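Local coordinates for protein N-(5'-phosphoribosyl)anthranilate isomerase (Pyrococcus furiosus, PDB 4AAJ) that catalyses the isomerisation of N-(5-phospho-beta-D-ribosyl)anthranilate to 1-(2-carboxyphenylamino)-1-deoxy-D-ribulose 5-phosphate, the third step from chorismate to L-tryptophan, at residues 120-125 / 140-145; 180-185 / 217-222. All coordinates share one frame; numbering follows the deposited sequence.

Interaction 1: residues 120-125 / 140-145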
loop_
_atom_site.group_PDB
_atom_site.type_symbol
_atom_site.label_atom_id
_atom_site.label_comp_id
_atom_site.label_asym_id
_atom_site.label_seq_id
_atom_site.Cartn_x
_atom_site.Cartn_y
_atom_site.Cartn_z
ATOM N N LYS A 120 -2.667 -6.939 -1.590
ATOM C CA LYS A 120 -1.425 -7.708 -1.648
ATOM C C LYS A 120 -0.397 -6.998 -2.512
ATOM O O LYS A 120 -0.723 -6.471 -3.580
ATOM C CB LYS A 120 -1.633 -9.164 -2.122
ATOM C CG LYS A 120 -0.286 -9.883 -2.269
ATOM C CD LYS A 120 -0.340 -11.393 -2.362
ATOM C CE LYS A 120 0.974 -11.906 -2.944
ATOM N NZ LYS A 120 2.052 -12.083 -1.931
ATOM N N ALA A 121 0.843 -6.983 -2.030
ATOM C CA ALA A 121 1.976 -6.368 -2.710
ATOM C C ALA A 121 2.704 -7.347 -3.613
ATOM O O ALA A 121 3.001 -8.477 -3.209
ATOM C CB ALA A 121 2.955 -5.806 -1.689
ATOM N N PHE A 122 2.990 -6.903 -4.832
ATOM C CA PHE A 122 3.754 -7.691 -5.789
ATOM C C PHE A 122 4.940 -6.855 -6.267
ATOM O O PHE A 122 4.796 -5.675 -6.608
ATOM C CB PHE A 122 2.872 -8.123 -6.972
ATOM C CG PHE A 122 1.764 -9.079 -6.602
ATOM C CD1 PHE A 122 0.525 -8.602 -6.165
ATOM C CD2 PHE A 122 1.942 -10.458 -6.712
ATOM C CE1 PHE A 122 -0.504 -9.478 -5.839
ATOM C CE2 PHE A 122 0.917 -11.339 -6.387
ATOM C CZ PHE A 122 -0.311 -10.847 -5.945
ATOM N N ARG A 123 6.121 -7.467 -6.280
ATOM C CA ARG A 123 7.311 -6.796 -6.776
ATOM C C ARG A 123 7.307 -6.764 -8.306
ATOM O O ARG A 123 7.040 -7.773 -8.963
ATOM C CB ARG A 123 8.589 -7.467 -6.234
ATOM C CG ARG A 123 9.889 -6.974 -6.862
ATOM C CD ARG A 123 10.205 -5.528 -6.489
ATOM N NE ARG A 123 11.131 -5.423 -5.361
ATOM C CZ ARG A 123 11.286 -4.331 -4.612
ATOM N NH1 ARG A 123 10.565 -3.241 -4.853
ATOM N NH2 ARG A 123 12.158 -4.337 -3.611
ATOM N N VAL A 124 7.568 -5.587 -8.865
ATOM C CA VAL A 124 7.858 -5.476 -10.291
ATOM C C VAL A 124 9.377 -5.344 -10.457
ATOM O O VAL A 124 10.059 -4.827 -9.562
ATOM C CB VAL A 124 7.115 -4.297 -10.976
ATOM C CG1 VAL A 124 5.603 -4.484 -10.896
ATOM C CG2 VAL A 124 7.522 -2.953 -10.390
ATOM N N PRO A 125 9.913 -5.828 -11.591
ATOM C CA PRO A 125 11.352 -5.725 -11.883
ATOM C C PRO A 125 11.886 -4.280 -11.878
ATOM O O PRO A 125 11.186 -3.356 -12.289
ATOM C CB PRO A 125 11.462 -6.316 -13.295
ATOM C CG PRO A 125 10.294 -7.235 -13.426
ATOM C CD PRO A 125 9.190 -6.608 -12.617
ATOM N N SER A 140 -0.593 -13.584 -14.054
ATOM C CA SER A 140 -0.957 -14.953 -13.662
ATOM C C SER A 140 -0.611 -15.208 -12.197
ATOM O O SER A 140 -1.294 -15.971 -11.516
ATOM C CB SER A 140 -0.293 -15.997 -14.566
ATOM O OG SER A 140 1.110 -15.819 -14.611
ATOM N N GLU A 141 0.450 -14.556 -11.725
ATOM C CA GLU A 141 0.858 -14.593 -10.319
ATOM C C GLU A 141 -0.212 -13.931 -9.439
ATOM O O GLU A 141 -0.509 -14.417 -8.345
ATOM C CB GLU A 141 2.205 -13.883 -10.176
ATOM C CG GLU A 141 2.940 -14.068 -8.858
ATOM C CD GLU A 141 4.237 -13.269 -8.819
ATOM O OE1 GLU A 141 4.954 -13.231 -9.849
ATOM O OE2 GLU A 141 4.539 -12.670 -7.761
ATOM N N ILE A 142 -0.790 -12.841 -9.946
ATOM C CA ILE A 142 -1.874 -12.094 -9.296
ATOM C C ILE A 142 -3.194 -12.891 -9.252
ATOM O O ILE A 142 -3.829 -12.985 -8.200
ATOM C CB ILE A 142 -2.056 -10.707 -9.967
ATOM C CG1 ILE A 142 -0.881 -9.782 -9.599
ATOM C CG2 ILE A 142 -3.387 -10.060 -9.601
ATOM C CD1 ILE A 142 -0.728 -8.570 -10.496
ATOM N N SER A 143 -3.591 -13.478 -10.383
ATOM C CA SER A 143 -4.833 -14.256 -10.456
ATOM C C SER A 143 -4.819 -15.514 -9.567
ATOM O O SER A 143 -5.864 -16.123 -9.340
ATOM C CB SER A 143 -5.180 -14.605 -11.916
ATOM O OG SER A 143 -4.217 -15.475 -12.491
ATOM N N ARG A 144 -3.642 -15.884 -9.069
ATOM C CA ARG A 144 -3.470 -16.989 -8.118
ATOM C C ARG A 144 -3.963 -16.627 -6.704
ATOM O O ARG A 144 -4.514 -17.467 -5.990
ATOM C CB ARG A 144 -1.999 -17.409 -8.087
ATOM C CG ARG A 144 -1.665 -18.579 -7.173
ATOM C CD ARG A 144 -0.168 -18.845 -7.182
ATOM N NE ARG A 144 0.313 -19.356 -5.899
ATOM C CZ ARG A 144 1.595 -19.407 -5.540
ATOM N NH1 ARG A 144 2.542 -18.974 -6.365
ATOM N NH2 ARG A 144 1.932 -19.890 -4.352
ATOM N N TYR A 145 -3.759 -15.375 -6.308
ATOM C CA TYR A 145 -4.286 -14.869 -5.037
ATOM C C TYR A 145 -5.649 -14.232 -5.288
ATOM O O TYR A 145 -5.967 -13.873 -6.417
ATOM C CB TYR A 145 -3.312 -13.862 -4.420
ATOM C CG TYR A 145 -1.932 -14.432 -4.155
ATOM C CD1 TYR A 145 -1.007 -14.574 -5.183
ATOM C CD2 TYR A 145 -1.557 -14.842 -2.879
ATOM C CE1 TYR A 145 0.253 -15.104 -4.952
ATOM C CE2 TYR A 145 -0.298 -15.369 -2.637
ATOM C CZ TYR A 145 0.601 -15.498 -3.673
ATOM O OH TYR A 145 1.852 -16.024 -3.443
HETATM O O HOH W 1 3.875 -13.827 -3.079
#
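The ammonium group of Lys120 reaches Tyr145 in two ways, through a water and over the ring. NZ gives a hydrogen bond of 2.8 Å to the oxygen of water 1, which also pairs with the phenol oxygen of Tyr145. The same NZ stands 4.4 Å from the centroid of the Tyr145 ring in a cation-pi contact, 26° off the normal. Just behind it CE lies almost over the ring centre, 3.6 Å from the Tyr145 centroid, and CD rests above the CG and CD2 side. The lysine chain runs extended as far as CE and turns only at its last torsion (chi4 85°), which swings NZ toward the phenol end and the water.

Phe122 carries the rest of the contact, meeting Glu141, Ile142 and Tyr145. Ile142 CG1 sits over the centre of one ring face, 3.7 Å from the Phe122 centroid, as a CH-pi contact. The rim of Phe122 points toward the face of Tyr145 in an offset edge-to-face pair, planes at 75°, while Glu141 OE2 approaches CD2 of Phe122 near the ring plane at 3.6 Å. No direct hydrogen bond joins the two segments.

The contact ties strand 117-123 to the C-terminal end of helix 131-144 within one beta-alpha-beta unit of the TIM barrel. Val150 of the next strand touches Phe122 and Ile142, and Ile107 of helix 104-114 touches Lys120 and Tyr145.

Interaction 2: residues 180-185 / 217-222. With SO4 (sulfate ion), chain B.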
loop_
_atom_site.group_PDB
_atom_site.type_symbol
_atom_site.label_atom_id
_atom_site.label_comp_id
_atom_site.label_asym_id
_atom_site.label_seq_id
_atom_site.Cartn_x
_atom_site.Cartn_y
_atom_site.Cartn_z
ATOM N N GLY A 180 6.749 3.153 -4.696
ATOM C CA GLY A 180 8.192 2.996 -4.753
ATOM C C GLY A 180 8.837 4.266 -5.249
ATOM O O GLY A 180 8.779 4.587 -6.445
ATOM N N GLY A 181 9.413 5.008 -4.308
ATOM C CA GLY A 181 10.197 6.189 -4.624
ATOM C C GLY A 181 9.410 7.354 -5.179
ATOM O O GLY A 181 9.987 8.231 -5.819
ATOM N N LEU A 182 8.099 7.377 -4.941
ATOM C CA LEU A 182 7.274 8.477 -5.435
ATOM C C LEU A 182 7.456 9.727 -4.578
ATOM O O LEU A 182 7.677 9.641 -3.376
ATOM C CB LEU A 182 5.788 8.100 -5.496
ATOM C CG LEU A 182 5.360 6.872 -6.314
ATOM C CD1 LEU A 182 3.854 6.691 -6.244
ATOM C CD2 LEU A 182 5.815 6.961 -7.760
ATOM N N ASN A 183 7.371 10.881 -5.225
ATOM C CA ASN A 183 7.372 12.180 -4.549
ATOM C C ASN A 183 6.685 13.197 -5.455
ATOM O O ASN A 183 6.318 12.860 -6.583
ATOM C CB ASN A 183 8.802 12.611 -4.190
ATOM C CG ASN A 183 9.728 12.654 -5.396
ATOM O OD1 ASN A 183 9.349 13.111 -6.478
ATOM N ND2 ASN A 183 10.953 12.186 -5.209
ATOM N N ALA A 184 6.516 14.430 -4.976
ATOM C CA ALA A 184 5.811 15.473 -5.735
ATOM C C ALA A 184 6.420 15.758 -7.115
ATOM O O ALA A 184 5.716 16.167 -8.040
ATOM C CB ALA A 184 5.722 16.751 -4.916
ATOM N N GLU A 185 7.724 15.519 -7.244
ATOM C CA GLU A 185 8.473 15.844 -8.459
ATOM C C GLU A 185 8.319 14.796 -9.563
ATOM O O GLU A 185 8.564 15.087 -10.739
ATOM C CB GLU A 185 9.962 16.052 -8.137
ATOM C CG GLU A 185 10.242 16.991 -6.967
ATOM C CD GLU A 185 9.731 18.404 -7.199
ATOM O OE1 GLU A 185 10.258 19.098 -8.096
ATOM O OE2 GLU A 185 8.804 18.828 -6.474
ATOM N N GLU A 217 0.229 17.471 1.539
ATOM C CA GLU A 217 -0.760 18.271 0.810
ATOM C C GLU A 217 -0.389 18.448 -0.666
ATOM O O GLU A 217 -1.243 18.321 -1.544
ATOM C CB GLU A 217 -0.954 19.632 1.497
ATOM C CG GLU A 217 -2.056 20.510 0.914
ATOM C CD GLU A 217 -1.609 21.299 -0.308
ATOM O OE1 GLU A 217 -0.439 21.754 -0.344
ATOM O OE2 GLU A 217 -2.430 21.471 -1.235
ATOM N N GLU A 218 0.886 18.737 -0.925
ATOM C CA GLU A 218 1.405 18.911 -2.282
ATOM C C GLU A 218 1.329 17.618 -3.094
ATOM O O GLU A 218 0.844 17.620 -4.229
ATOM C CB GLU A 218 2.849 19.409 -2.229
ATOM C CG GLU A 218 3.416 19.865 -3.564
ATOM C CD GLU A 218 4.922 20.060 -3.522
ATOM O OE1 GLU A 218 5.505 20.025 -2.416
ATOM O OE2 GLU A 218 5.525 20.248 -4.601
ATOM N N PHE A 219 1.808 16.519 -2.507
ATOM C CA PHE A 219 1.774 15.223 -3.179
ATOM C C PHE A 219 0.355 14.840 -3.581
ATOM O O PHE A 219 0.111 14.468 -4.729
ATOM C CB PHE A 219 2.375 14.121 -2.298
ATOM C CG PHE A 219 2.480 12.784 -2.990
ATOM C CD1 PHE A 219 1.382 11.926 -3.056
ATOM C CD2 PHE A 219 3.674 12.387 -3.579
ATOM C CE1 PHE A 219 1.475 10.700 -3.700
ATOM C CE2 PHE A 219 3.770 11.160 -4.221
ATOM C CZ PHE A 219 2.671 10.317 -4.277
ATOM N N VAL A 220 -0.570 14.922 -2.630
ATOM C CA VAL A 220 -1.954 14.531 -2.873
ATOM C C VAL A 220 -2.563 15.416 -3.962
ATOM O O VAL A 220 -3.146 14.906 -4.921
ATOM C CB VAL A 220 -2.803 14.551 -1.578
ATOM C CG1 VAL A 220 -4.262 14.231 -1.870
ATOM C CG2 VAL A 220 -2.255 13.558 -0.562
ATOM N N ARG A 221 -2.391 16.732 -3.823
ATOM C CA ARG A 221 -2.934 17.701 -4.783
ATOM C C ARG A 221 -2.458 17.417 -6.207
ATOM O O ARG A 221 -3.273 17.317 -7.127
ATOM C CB ARG A 221 -2.576 19.135 -4.368
ATOM C CG ARG A 221 -3.341 20.221 -5.114
ATOM C CD ARG A 221 -2.840 21.621 -4.764
ATOM N NE ARG A 221 -1.490 21.876 -5.273
ATOM C CZ ARG A 221 -0.419 22.103 -4.515
ATOM N NH1 ARG A 221 -0.524 22.131 -3.193
ATOM N NH2 ARG A 221 0.764 22.316 -5.080
ATOM N N ARG A 222 -1.141 17.279 -6.372
ATOM C CA ARG A 222 -0.533 16.999 -7.674
ATOM C C ARG A 222 -1.017 15.675 -8.264
ATOM O O ARG A 222 -1.310 15.592 -9.464
ATOM C CB ARG A 222 0.997 16.996 -7.574
ATOM C CG ARG A 222 1.621 18.363 -7.349
ATOM C CD ARG A 222 3.128 18.308 -7.525
ATOM N NE ARG A 222 3.758 19.594 -7.234
ATOM C CZ ARG A 222 4.989 19.935 -7.608
ATOM N NH1 ARG A 222 5.746 19.090 -8.298
ATOM N NH2 ARG A 222 5.467 21.132 -7.291
HETATM S S SO4 B . 8.294 4.892 -0.489
HETATM O O1 SO4 B . 7.479 3.670 -0.344
HETATM O O2 SO4 B . 8.907 5.176 0.826
HETATM O O3 SO4 B . 7.466 6.040 -0.898
HETATM O O4 SO4 B . 9.324 4.657 -1.525
#
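Arg222 reaches across to the loop and gives its NH1 to the carbonyl oxygen of Ala184, 2.9 Å away, the one hydrogen bond between the segments. It is bent, with an N-H...O angle of 139°, and NH1 stands well above the carbonyl plane. An extended run from CG to NE carries the guanidinium there, passing CD within 3.4 Å of Ala184 O.

Two carboxylates balance the guanidinium charge. Glu218 OE2 is 2.8 Å from Arg222 NH2, and Glu185 OE2 is 3.6 Å from Arg222 NH1; both oxygens lie far out of the guanidinium plane, making these electrostatic pairs without a directed N-H. Ala184 CB packs against Glu218 OE2 at 3.5 Å. Deeper in, Phe219 turns its edge to the loop: CE2 meets Leu182 CB at 3.9 Å, and CD2 lies against Asn183 C.

The loop also satisfies its own groups. Asn183 OD1 takes a weak bond from Glu185 N, while Asn186 OD1 accepts from Asn183 N, and Asn186 ND2 donates to Gly181 O. At the other end, Gly181 N gives a nearly straight bond of 2.8 Å to sulfate O4, and Ser202 N and Ser203 N bind the same ion.

One arginine thus serves a backbone oxygen and two carboxylates. Its positive charge probably offsets the repulsion between Glu185 and Glu218, in a salt-bridge network that joins the loop to helix 213-225.

Interactions 1 and 2 belong to the same eight-stranded TIM barrel but do not touch: their centres are 25 Å apart and their nearest atoms about 7 Å. Interaction 1 is local, joining a strand to the helix that follows it, whereas interaction 2 brings the loop after strand 176-179 to the last helix, 213-225. Interaction 1 rests mainly on aromatic rings with a cation and a water, interaction 2 on an arginine held by a carbonyl and two carboxylates, with one phenylalanine edge beside them. Only interaction 2 includes residues of the sulfate site, whose backbone N-H donors are consistent with the phosphate-binding site of related barrels; the ion itself probably came from the crystallisation liquor.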